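Local coordinates for ABC-type branched-chain amino acid transport systems periplasmic component-like protein (PDB 4N03), which probably captures fatty acids, such as the palmitic acid bound here, as the substrate-binding component of an ABC transporter, at residues A130-L135 and E177-G182; Y148-I153 and A366-Y371; L171-F176 and S183-T188; T188-E193 and K396-P401. One frame throughout, in Å; residues are numbered along the deposited sequence. Where two conformers were deposited one is given.

Contact 1: A130-L135 and E177-G182. With PLM (palmitic acid), chain B.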
# COMPACT_ATOMS: atom_id res chain seq x y z
N ALA A 130 1.82 0.88 3.34
CA ALA A 130 1.13 1.67 4.30
C ALA A 130 1.10 3.10 3.76
O ALA A 130 2.11 3.58 3.26
CB ALA A 130 1.83 1.65 5.62
N TRP A 131 -0.04 3.73 3.80
CA TRP A 131 -0.22 4.99 3.11
C TRP A 131 -0.82 6.11 3.97
O TRP A 131 -1.39 7.05 3.46
CB TRP A 131 -0.95 4.76 1.78
CG TRP A 131 -0.15 3.90 0.87
CD1 TRP A 131 0.88 4.34 0.14
CD2 TRP A 131 -0.16 2.45 0.71
NE1 TRP A 131 1.50 3.32 -0.52
CE2 TRP A 131 0.89 2.13 -0.15
CE3 TRP A 131 -0.93 1.42 1.24
CZ2 TRP A 131 1.17 0.81 -0.53
CZ3 TRP A 131 -0.67 0.14 0.85
CH2 TRP A 131 0.36 -0.16 -0.03
N THR A 132 -0.66 6.00 5.28
CA THR A 132 -1.04 7.07 6.14
C THR A 132 -0.14 8.29 5.95
O THR A 132 1.07 8.21 5.79
CB THR A 132 -1.02 6.60 7.60
OG1 THR A 132 -1.50 7.66 8.43
CG2 THR A 132 0.36 6.22 8.10
N THR A 133 -0.74 9.48 6.14
CA THR A 133 0.01 10.72 6.21
C THR A 133 0.89 10.77 7.45
O THR A 133 1.84 11.56 7.48
CB THR A 133 -0.95 11.92 6.22
OG1 THR A 133 -1.91 11.75 7.26
CG2 THR A 133 -1.67 12.01 4.91
N ALA A 134 0.63 9.90 8.43
CA ALA A 134 1.47 9.87 9.59
C ALA A 134 2.90 9.45 9.29
O ALA A 134 3.77 9.60 10.12
CB ALA A 134 0.84 9.02 10.67
N LEU A 135 3.14 8.88 8.10
CA LEU A 135 4.47 8.46 7.66
C LEU A 135 5.16 9.44 6.74
O LEU A 135 6.31 9.21 6.39
CB LEU A 135 4.42 7.05 7.07
CG LEU A 135 3.94 5.98 8.05
CD1 LEU A 135 3.77 4.65 7.36
CD2 LEU A 135 4.84 5.86 9.29
N GLU A 177 -9.53 1.99 13.27
CA GLU A 177 -9.10 3.06 14.14
C GLU A 177 -7.60 3.32 13.98
O GLU A 177 -6.79 2.39 13.80
CB GLU A 177 -9.48 2.72 15.61
CG GLU A 177 -8.81 1.47 16.17
CD GLU A 177 -8.95 1.21 17.66
OE1 GLU A 177 -9.82 1.75 18.32
OE2 GLU A 177 -8.12 0.43 18.17
N GLY A 178 -7.22 4.59 14.05
CA GLY A 178 -5.83 4.97 14.01
C GLY A 178 -5.35 5.37 12.61
O GLY A 178 -6.12 5.81 11.78
N ASP A 179 -4.06 5.20 12.39
CA ASP A 179 -3.36 5.78 11.25
C ASP A 179 -3.93 5.50 9.90
O ASP A 179 -3.86 6.34 8.99
CB ASP A 179 -1.90 5.16 11.16
CG ASP A 179 -0.91 5.84 12.02
OD1 ASP A 179 -1.27 6.78 12.80
OD2 ASP A 179 0.24 5.45 12.00
N TYR A 180 -4.37 4.26 9.67
CA TYR A 180 -4.88 3.88 8.34
C TYR A 180 -6.31 4.41 8.18
O TYR A 180 -6.55 5.31 7.37
CB TYR A 180 -4.78 2.35 8.15
CG TYR A 180 -5.64 1.73 7.09
CD1 TYR A 180 -6.03 2.38 5.93
CD2 TYR A 180 -6.04 0.41 7.21
CE1 TYR A 180 -6.81 1.77 4.96
CE2 TYR A 180 -6.77 -0.23 6.23
CZ TYR A 180 -7.16 0.43 5.12
OH TYR A 180 -7.90 -0.18 4.12
N GLY A 181 -7.26 3.87 8.92
CA GLY A 181 -8.63 4.28 8.72
C GLY A 181 -8.87 5.74 9.00
O GLY A 181 -9.67 6.37 8.35
N GLY A 182 -8.15 6.26 10.01
CA GLY A 182 -8.28 7.67 10.37
C GLY A 182 -7.78 8.59 9.30
O GLY A 182 -8.33 9.67 9.10
C1 PLM B . -2.45 -0.08 6.74
O1 PLM B . -2.04 0.99 6.20
O2 PLM B . -2.23 -0.40 7.93
C2 PLM B . -3.10 -1.12 5.86
C3 PLM B . -1.93 -1.93 5.14
C4 PLM B . -2.43 -2.85 4.06
C5 PLM B . -1.34 -3.65 3.43
C6 PLM B . -1.69 -4.57 2.24
C7 PLM B . -1.50 -3.83 0.93
C8 PLM B . -1.98 -4.54 -0.31
C9 PLM B . -1.52 -3.95 -1.62
CA PLM B . -2.45 -2.88 -2.23
CB PLM B . -1.67 -2.17 -3.41
CC PLM B . -1.68 -0.62 -3.24
CD PLM B . -0.56 0.09 -3.97
CE PLM B . -0.49 1.61 -3.81
CF PLM B . 0.95 2.11 -4.03
CG PLM B . 1.32 2.36 -5.48
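Thr132 OG1 is gripped twice. The hydroxyl donates to Asp179 O at 2.8 Å and accepts from Ala134 N at 3.1 Å with a nearly straight N-H···O angle of 167°, the latter bond closing an ST turn. The donor stands above the carbonyl plane of Asp179 rather than on a lone pair. Pointing the hydroxyl this way, opposite the backbone N (chi1 -176°), leaves Thr132 CG2 wedged between the backbone N and the carbonyl carbon, 3.9 Å from Asp179 CB. Beyond it the Asp179 carboxylate lies against the methyl of Ala134 in the same turn, with OD1 3.7 Å from Ala134 CB. Replacing Thr132 by a valine would probably leave the Asp179 carbonyl and the Ala134 amide without their common hydroxyl and free the turn to shift against Asp179.

The residues next to this bond line the fatty-acid site. The Tyr180 ring lays one face against the head of the palmitic acid, with CD2 3.6 Å from C2, while the Trp131 ring meets the far end of the chain, CZ2 lying 3.7 Å from CF. Both rings meet the ligand by packing, while Tyr148, Tyr84 and Ser109 hydrogen-bond it.

Residues 130-135 follow strand 126-129 of the four-stranded sheet, and 177-182 lead from strand 170-176 of the seven-stranded sheet into helix 179-195. Helix 109-122 flanks both, Ser109 touching Ala130, Thr132 and Asp179, and Thr132 also rests on Ser183 in the following turn of helix 179-195.

Contact 2: Y148-I153 and A366-Y371. With PLM (palmitic acid), chain B.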
# COMPACT_ATOMS: atom_id res chain seq x y z
N TYR A 148 -3.83 7.92 2.04
CA TYR A 148 -5.19 7.42 2.13
C TYR A 148 -6.26 8.47 1.98
O TYR A 148 -7.33 8.26 1.46
CB TYR A 148 -5.41 6.71 3.44
CG TYR A 148 -4.72 5.39 3.57
CD1 TYR A 148 -4.85 4.37 2.60
CD2 TYR A 148 -3.92 5.12 4.64
CE1 TYR A 148 -4.23 3.14 2.75
CE2 TYR A 148 -3.31 3.88 4.79
CZ TYR A 148 -3.47 2.88 3.83
OH TYR A 148 -2.88 1.64 3.92
N ASP A 149 -6.00 9.65 2.58
CA ASP A 149 -6.89 10.80 2.49
C ASP A 149 -7.11 11.24 1.06
O ASP A 149 -8.23 11.42 0.64
CB ASP A 149 -6.47 11.94 3.41
CG ASP A 149 -5.02 12.37 3.34
OD1 ASP A 149 -4.23 11.82 2.53
OD2 ASP A 149 -4.67 13.27 4.15
N VAL A 150 -6.02 11.41 0.32
CA VAL A 150 -6.12 11.77 -1.08
C VAL A 150 -6.90 10.73 -1.86
O VAL A 150 -7.72 11.10 -2.70
CB VAL A 150 -4.69 11.93 -1.66
CG1 VAL A 150 -4.66 11.94 -3.20
CG2 VAL A 150 -4.05 13.19 -1.08
N ASP A 151 -6.72 9.43 -1.60
CA ASP A 151 -7.52 8.43 -2.29
C ASP A 151 -9.02 8.60 -2.01
O ASP A 151 -9.82 8.46 -2.92
CB ASP A 151 -7.12 7.01 -1.91
CG ASP A 151 -5.85 6.54 -2.58
OD1 ASP A 151 -5.44 7.08 -3.60
OD2 ASP A 151 -5.32 5.53 -2.02
N MSE A 152 -9.42 8.85 -0.75
CA MSE A 152 -10.83 9.07 -0.48
C MSE A 152 -11.34 10.37 -1.07
O MSE A 152 -12.48 10.42 -1.47
CB MSE A 152 -11.11 9.04 1.03
CG MSE A 152 -10.96 7.65 1.65
SE MSE A 152 -12.30 6.42 1.01
CE MSE A 152 -11.33 5.48 -0.26
N ILE A 153 -10.52 11.41 -1.12
CA ILE A 153 -10.99 12.65 -1.75
C ILE A 153 -11.29 12.42 -3.23
O ILE A 153 -12.35 12.76 -3.75
CB ILE A 153 -9.96 13.77 -1.55
CG1 ILE A 153 -9.89 14.15 -0.05
CG2 ILE A 153 -10.34 14.98 -2.36
CD1 ILE A 153 -8.65 14.94 0.28
N ALA A 366 3.82 11.39 -2.92
CA ALA A 366 4.64 11.14 -4.09
C ALA A 366 3.88 11.27 -5.41
O ALA A 366 4.51 11.52 -6.42
CB ALA A 366 5.24 9.77 -3.97
N THR A 367 2.58 11.11 -5.36
CA THR A 367 1.64 11.40 -6.42
C THR A 367 0.26 11.65 -5.79
O THR A 367 0.04 11.23 -4.66
CB THR A 367 1.59 10.29 -7.48
OG1 THR A 367 0.63 10.62 -8.45
CG2 THR A 367 1.23 8.93 -6.88
N ARG A 368 -0.63 12.27 -6.52
CA ARG A 368 -2.03 12.44 -6.11
C ARG A 368 -3.02 11.82 -7.07
O ARG A 368 -4.19 12.13 -7.04
CB ARG A 368 -2.38 13.91 -5.81
CG ARG A 368 -1.53 14.48 -4.72
CD ARG A 368 -2.06 15.82 -4.26
NE ARG A 368 -1.09 16.44 -3.39
CZ ARG A 368 -1.39 17.45 -2.54
NH1 ARG A 368 -2.64 17.82 -2.35
NH2 ARG A 368 -0.41 17.96 -1.86
N LYS A 369 -2.53 10.86 -7.91
CA LYS A 369 -3.38 10.20 -8.88
C LYS A 369 -3.88 8.85 -8.34
O LYS A 369 -3.10 8.02 -7.87
CB LYS A 369 -2.61 9.99 -10.17
CG LYS A 369 -2.18 11.29 -10.80
CD LYS A 369 -1.65 11.19 -12.19
CE LYS A 369 -1.15 12.55 -12.65
NZ LYS A 369 0.09 12.99 -11.92
N THR A 370 -5.19 8.70 -8.37
CA THR A 370 -5.87 7.52 -7.85
C THR A 370 -6.65 6.85 -8.97
O THR A 370 -7.38 7.50 -9.71
CB THR A 370 -6.90 7.98 -6.78
OG1 THR A 370 -6.21 8.68 -5.73
CG2 THR A 370 -7.71 6.84 -6.20
N TYR A 371 -6.47 5.52 -9.11
CA TYR A 371 -7.35 4.68 -9.93
C TYR A 371 -8.58 4.31 -9.18
O TYR A 371 -8.55 4.22 -7.93
CB TYR A 371 -6.68 3.33 -10.27
CG TYR A 371 -5.44 3.37 -11.11
CD1 TYR A 371 -4.19 3.48 -10.54
CD2 TYR A 371 -5.50 3.20 -12.51
CE1 TYR A 371 -3.04 3.47 -11.29
CE2 TYR A 371 -4.34 3.18 -13.26
CZ TYR A 371 -3.13 3.28 -12.66
OH TYR A 371 -2.00 3.27 -13.46
C1 PLM B . -2.45 -0.08 6.74
O1 PLM B . -2.04 0.99 6.20
O2 PLM B . -2.23 -0.40 7.93
C2 PLM B . -3.10 -1.12 5.86
C3 PLM B . -1.93 -1.93 5.14
C4 PLM B . -2.43 -2.85 4.06
C5 PLM B . -1.34 -3.65 3.43
C6 PLM B . -1.69 -4.57 2.24
C7 PLM B . -1.50 -3.83 0.93
C8 PLM B . -1.98 -4.54 -0.31
C9 PLM B . -1.52 -3.95 -1.62
CA PLM B . -2.45 -2.88 -2.23
CB PLM B . -1.67 -2.17 -3.41
CC PLM B . -1.68 -0.62 -3.24
CD PLM B . -0.56 0.09 -3.97
CE PLM B . -0.49 1.61 -3.81
CF PLM B . 0.95 2.11 -4.03
CG PLM B . 1.32 2.36 -5.48
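Asp151 and Thr370 cross obliquely, and the carboxylate takes the threonine hydroxyl at its outer side: Thr370 OG1 donates to Asp151 OD1 at 2.8 Å, on the anti lone pair that points away from OD2. With OG1 beside the backbone N (chi1 -58°) and CG2 anti to it, Thr370 brings this methyl alongside the same oxygen, 3.5 Å from Asp151 OD1. Thr146 OG1 also bonds OD1, and Asn154 ND2 bonds Thr370 OG1, so the buried polar pair belongs to a small network. An alanine in place of Asp151 would remove the carboxylate and is likely to leave the hydroxyls of Thr370 and Thr146 without their shared acceptor.

One residue earlier, Val150 sets its CG1 branch against Arg368, 3.9 Å from Arg368 O and 4.0 Å from Arg368 CB. The arginine chain continues, extended, to the carbonyls of Ala395 and Tyr398, both reached by NH1. Tyr148, at the start of the helix, reaches the palmitic acid by its hydroxyl edge; its OH donates to ligand O1 at 2.5 Å, with O1 in the plane of the ring.

The N-terminal end of helix 148-161 meets the ligand through Tyr148 and the start of strand 370-375 through Asp151. That strand runs antiparallel between 275-279 and 383-390, and Ala278 of strand 275-279 touches Asp151, Met152 (selenomethionine) and Thr370, while Met152 also packs on helix 179-195.

Contact 3: L171-F176 and S183-T188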
# COMPACT_ATOMS: atom_id res chain seq x y z
N LEU A 171 -22.46 9.83 3.63
CA LEU A 171 -21.49 8.77 3.50
C LEU A 171 -21.32 8.10 4.83
O LEU A 171 -21.13 8.77 5.83
CB LEU A 171 -20.13 9.39 3.09
CG LEU A 171 -20.12 10.35 1.91
CD1 LEU A 171 -18.71 10.88 1.71
CD2 LEU A 171 -20.60 9.65 0.66
N GLY A 172 -21.33 6.76 4.85
CA GLY A 172 -20.98 6.01 6.04
C GLY A 172 -19.63 5.40 5.88
O GLY A 172 -19.48 4.56 4.98
N HIS A 173 -18.68 5.72 6.75
CA HIS A 173 -17.31 5.24 6.60
C HIS A 173 -16.95 4.36 7.77
O HIS A 173 -16.87 4.79 8.92
CB HIS A 173 -16.37 6.44 6.49
CG HIS A 173 -15.01 6.09 5.98
ND1 HIS A 173 -14.17 7.04 5.46
CD2 HIS A 173 -14.36 4.89 5.90
CE1 HIS A 173 -13.05 6.44 5.11
NE2 HIS A 173 -13.13 5.14 5.36
N VAL A 174 -16.77 3.07 7.47
CA VAL A 174 -16.33 2.07 8.41
C VAL A 174 -14.83 2.03 8.33
O VAL A 174 -14.29 1.80 7.22
CB VAL A 174 -16.92 0.69 8.05
CG1 VAL A 174 -16.38 -0.39 8.98
CG2 VAL A 174 -18.45 0.70 8.08
N TYR A 175 -14.09 2.22 9.43
CA TYR A 175 -12.65 2.42 9.32
C TYR A 175 -11.90 1.79 10.45
O TYR A 175 -12.32 1.92 11.64
CB TYR A 175 -12.36 3.96 9.20
CG TYR A 175 -12.63 4.74 10.48
CD1 TYR A 175 -13.90 5.19 10.81
CD2 TYR A 175 -11.61 4.97 11.37
CE1 TYR A 175 -14.14 5.86 12.03
CE2 TYR A 175 -11.86 5.65 12.58
CZ TYR A 175 -13.11 6.06 12.90
OH TYR A 175 -13.34 6.69 14.14
N PHE A 176 -10.73 1.22 10.17
CA PHE A 176 -9.82 0.78 11.18
C PHE A 176 -9.34 2.01 11.96
O PHE A 176 -8.74 2.92 11.43
CB PHE A 176 -8.60 0.08 10.58
CG PHE A 176 -8.74 -1.36 10.15
CD1 PHE A 176 -9.85 -2.11 10.36
CD2 PHE A 176 -7.67 -1.97 9.53
CE1 PHE A 176 -9.90 -3.45 9.98
CE2 PHE A 176 -7.69 -3.29 9.12
CZ PHE A 176 -8.81 -4.01 9.34
N SER A 183 -6.72 8.21 8.59
CA SER A 183 -6.24 9.01 7.47
C SER A 183 -7.24 8.99 6.33
O SER A 183 -7.56 10.01 5.74
CB SER A 183 -4.86 8.54 7.05
OG SER A 183 -4.37 9.21 5.91
N ALA A 184 -7.76 7.80 5.99
CA ALA A 184 -8.78 7.73 4.98
C ALA A 184 -9.96 8.65 5.35
O ALA A 184 -10.49 9.36 4.52
CB ALA A 184 -9.20 6.29 4.79
N LEU A 185 -10.41 8.48 6.58
CA LEU A 185 -11.55 9.24 7.10
C LEU A 185 -11.35 10.77 7.02
O LEU A 185 -12.27 11.49 6.68
CB LEU A 185 -11.82 8.84 8.54
CG LEU A 185 -12.99 9.53 9.23
CD1 LEU A 185 -14.31 9.16 8.62
CD2 LEU A 185 -12.98 9.16 10.70
N ARG A 186 -10.14 11.19 7.25
CA ARG A 186 -9.82 12.61 7.09
C ARG A 186 -10.15 13.08 5.70
O ARG A 186 -10.69 14.16 5.47
CB ARG A 186 -8.37 12.88 7.46
CG ARG A 186 -8.00 14.34 7.42
CD ARG A 186 -6.54 14.54 7.64
NE ARG A 186 -6.18 15.95 7.60
CZ ARG A 186 -5.70 16.64 8.59
NH1 ARG A 186 -5.45 16.10 9.77
NH2 ARG A 186 -5.39 17.87 8.36
N GLY A 187 -9.78 12.29 4.70
CA GLY A 187 -10.11 12.60 3.30
C GLY A 187 -11.59 12.61 3.04
O GLY A 187 -12.13 13.53 2.42
N THR A 188 -12.30 11.59 3.52
CA THR A 188 -13.75 11.57 3.40
C THR A 188 -14.37 12.87 3.93
O THR A 188 -15.26 13.44 3.28
CB THR A 188 -14.32 10.38 4.17
OG1 THR A 188 -13.74 9.19 3.65
CG2 THR A 188 -15.80 10.29 4.05
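This is helix-on-sheet packing within one beta-alpha unit: the 183-188 part of helix 179-195 lies over strand 171-176, running roughly antiparallel to it at 154°, with the axes 8.9 Å apart at closest approach. Alternate strand residues, Leu171, His173 and Tyr175, point toward the helix and meet Ala184, Leu185 and Thr188.

His173 holds the middle. Its ring reaches the helix edge-on at Thr188, where ND1 donates a weak, bent hydrogen bond to Thr188 OG1 at 2.8 Å. That hydroxyl also leans on the turn before it, through a weak bond to Ala184 O at 3.4 Å. The other nitrogen, NE2, is bonded to Ser229 OG of strand 225-229, so each nitrogen has a partner, though the one at ND1 is weak, which probably limits how far the imidazole can turn. Ala184 CB rests 3.9 Å from His173 CE1.

Leu185 divides its two methyls between two rings. CD1 comes to 3.8 Å from His173 ND1, whereas CD2 sits over one face of Tyr175 as a CH-pi contact, 3.9 Å from the ring centroid and 17° off its normal. In Tyr175, CG between the backbone N and the carbonyl carbon (chi1 69°) places the ring where Leu185 CD2 can sit over it. At the far end the side chains of Leu171 and Thr188 slide past each other in opposite directions, Leu171 CD1 3.8 Å from Thr188 CG2.

Helix 179-195 leads on to strand 198-204, which runs parallel beside 170-176: the beta-alpha-beta crossover of which the lobes of leucine-binding-type periplasmic proteins are built.

Contact 4: T188-E193 and K396-P401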
# COMPACT_ATOMS: atom_id res chain seq x y z
N THR A 188 -12.30 11.59 3.52
CA THR A 188 -13.75 11.57 3.40
C THR A 188 -14.37 12.87 3.93
O THR A 188 -15.26 13.44 3.28
CB THR A 188 -14.32 10.38 4.17
OG1 THR A 188 -13.74 9.19 3.65
CG2 THR A 188 -15.80 10.29 4.05
N LYS A 189 -13.95 13.27 5.12
CA LYS A 189 -14.55 14.43 5.78
C LYS A 189 -14.21 15.70 5.06
O LYS A 189 -15.06 16.63 4.99
CB LYS A 189 -14.15 14.45 7.22
CG LYS A 189 -14.77 13.29 7.97
CD LYS A 189 -14.19 13.12 9.34
CE LYS A 189 -14.63 14.26 10.21
NZ LYS A 189 -14.27 13.84 11.57
N TYR A 190 -13.01 15.79 4.48
CA TYR A 190 -12.65 16.99 3.69
C TYR A 190 -13.54 17.09 2.49
O TYR A 190 -14.14 18.14 2.18
CB TYR A 190 -11.19 16.94 3.30
CG TYR A 190 -10.79 18.11 2.45
CD1 TYR A 190 -10.52 19.35 3.04
CD2 TYR A 190 -10.70 18.01 1.08
CE1 TYR A 190 -10.17 20.42 2.28
CE2 TYR A 190 -10.32 19.11 0.32
CZ TYR A 190 -10.05 20.34 0.95
OH TYR A 190 -9.66 21.43 0.21
N ALA A 191 -13.63 15.98 1.75
CA ALA A 191 -14.48 15.95 0.59
C ALA A 191 -15.93 16.29 0.94
O ALA A 191 -16.62 17.03 0.24
CB ALA A 191 -14.38 14.63 -0.13
N ALA A 192 -16.41 15.72 2.03
CA ALA A 192 -17.81 15.95 2.44
C ALA A 192 -18.06 17.43 2.80
O ALA A 192 -19.06 17.98 2.41
CB ALA A 192 -18.15 15.08 3.63
N GLU A 193 -17.12 18.03 3.47
CA GLU A 193 -17.25 19.46 3.77
C GLU A 193 -17.28 20.29 2.50
O GLU A 193 -18.09 21.25 2.37
CB GLU A 193 -16.12 19.93 4.72
CG GLU A 193 -16.22 21.34 5.28
CD GLU A 193 -17.45 21.51 6.15
OE1 GLU A 193 -17.61 20.77 7.15
OE2 GLU A 193 -18.26 22.38 5.82
N LYS A 396 -6.03 18.01 -5.47
CA LYS A 396 -4.87 18.82 -5.79
C LYS A 396 -4.71 19.98 -4.79
O LYS A 396 -3.61 20.31 -4.45
CB LYS A 396 -5.05 19.43 -7.16
CG LYS A 396 -3.86 20.23 -7.70
CD LYS A 396 -4.17 20.57 -9.17
CE LYS A 396 -3.06 21.22 -9.94
NZ LYS A 396 -3.63 21.68 -11.23
N ASN A 397 -5.82 20.59 -4.34
CA ASN A 397 -5.77 21.76 -3.50
C ASN A 397 -5.80 21.44 -2.02
O ASN A 397 -5.59 22.32 -1.20
CB ASN A 397 -6.88 22.76 -3.89
CG ASN A 397 -6.75 23.24 -5.32
OD1 ASN A 397 -5.67 23.26 -5.89
ND2 ASN A 397 -7.84 23.63 -5.89
N TYR A 398 -6.11 20.19 -1.67
CA TYR A 398 -6.17 19.73 -0.31
C TYR A 398 -4.80 19.83 0.33
O TYR A 398 -3.77 19.58 -0.28
CB TYR A 398 -6.56 18.25 -0.35
CG TYR A 398 -6.49 17.51 0.97
CD1 TYR A 398 -7.31 17.80 2.06
CD2 TYR A 398 -5.57 16.49 1.14
CE1 TYR A 398 -7.24 17.09 3.22
CE2 TYR A 398 -5.51 15.77 2.28
CZ TYR A 398 -6.33 16.05 3.34
OH TYR A 398 -6.28 15.37 4.50
N GLN A 399 -4.82 20.25 1.61
CA GLN A 399 -3.63 20.32 2.45
C GLN A 399 -3.36 19.03 3.14
O GLN A 399 -4.13 18.60 3.99
CB GLN A 399 -3.79 21.44 3.49
CG GLN A 399 -4.11 22.78 2.94
CD GLN A 399 -3.04 23.23 2.00
OE1 GLN A 399 -1.96 23.65 2.47
NE2 GLN A 399 -3.28 23.18 0.69
N VAL A 400 -2.27 18.35 2.75
CA VAL A 400 -2.01 17.03 3.26
C VAL A 400 -1.20 17.19 4.55
O VAL A 400 -0.15 17.83 4.55
CB VAL A 400 -1.22 16.18 2.23
CG1 VAL A 400 -0.97 14.81 2.79
CG2 VAL A 400 -2.00 16.09 0.93
N PRO A 401 -1.65 16.61 5.67
CA PRO A 401 -0.87 16.73 6.90
C PRO A 401 0.41 15.94 6.83
O PRO A 401 0.50 14.92 6.09
CB PRO A 401 -1.82 16.16 7.97
CG PRO A 401 -2.68 15.22 7.21
CD PRO A 401 -2.89 15.87 5.88
O HOH W 1 -7.55 22.97 0.69
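Tyr190, the third residue of 188-193, carries nearly all of the contact with 396-401. With CG anti to the backbone N (chi1 178°), its ring reaches outward from the helix and offers a face to Tyr398. The ring of Tyr398 comes in by its edge: CD1 stands 3.4 Å above the plane of the Tyr190 ring, over its centre. The two rings form an edge-to-face pair, with centroids 4.7 Å apart and planes at 59°. The closest atoms are Tyr190 CG and Tyr398 CD1, at 3.5 Å, and the side chains run past each other in opposite directions. Nearer the backbone, Tyr190 CB lies 4.0 Å from Tyr398 CE1, while at the other end of the ring Tyr190 OH passes 3.9 Å from Tyr398 CA.

Helix 179-195 belongs to the beta-alpha-beta unit that joins strands 170-176 and 198-204, and the segment packed on it here is the chain leaving helix 393-397, close to the C-terminus. The phenol ends go separate ways. Tyr398 OH is bonded to Asp149 OD2, with a weak bond from Arg186 NE. Tyr190 OH is bonded to Gln194 NE2 and to a water at 2.7 Å, and that water donates to Asn397 O at 2.8 Å, bridging the two segments. Gln399 NE2 also donates to Asn397 O, at 3.1 Å and 153°, so this carbonyl takes two partners.

One residue further along the helix, Ala191 touches Leu394 of helix 393-397, as does Tyr190 itself.

Overall arrangement
The four contacts cluster, centres 10 to 15 Å apart. Helix 179-195 ties three of them together: contact 1 uses its start, contact 3 the turn after that, and contact 4 continues from Thr188, which belongs to both segments but touches only in contact 3. Contact 2 joins contact 4 from both of its segments, since Asp149 of helix 148-161 and Arg368 of the loop before strand 370-375 both reach Tyr398. Along the chain contacts 1 and 2 cross, and contact 3 nests within the loop contact 2 closes. Contacts 1 and 2 meet at the palmitic acid, where the Tyr148 and Tyr180 rings touch, so ligand-site residues and the packing of the seven-stranded-sheet lobe are continuous.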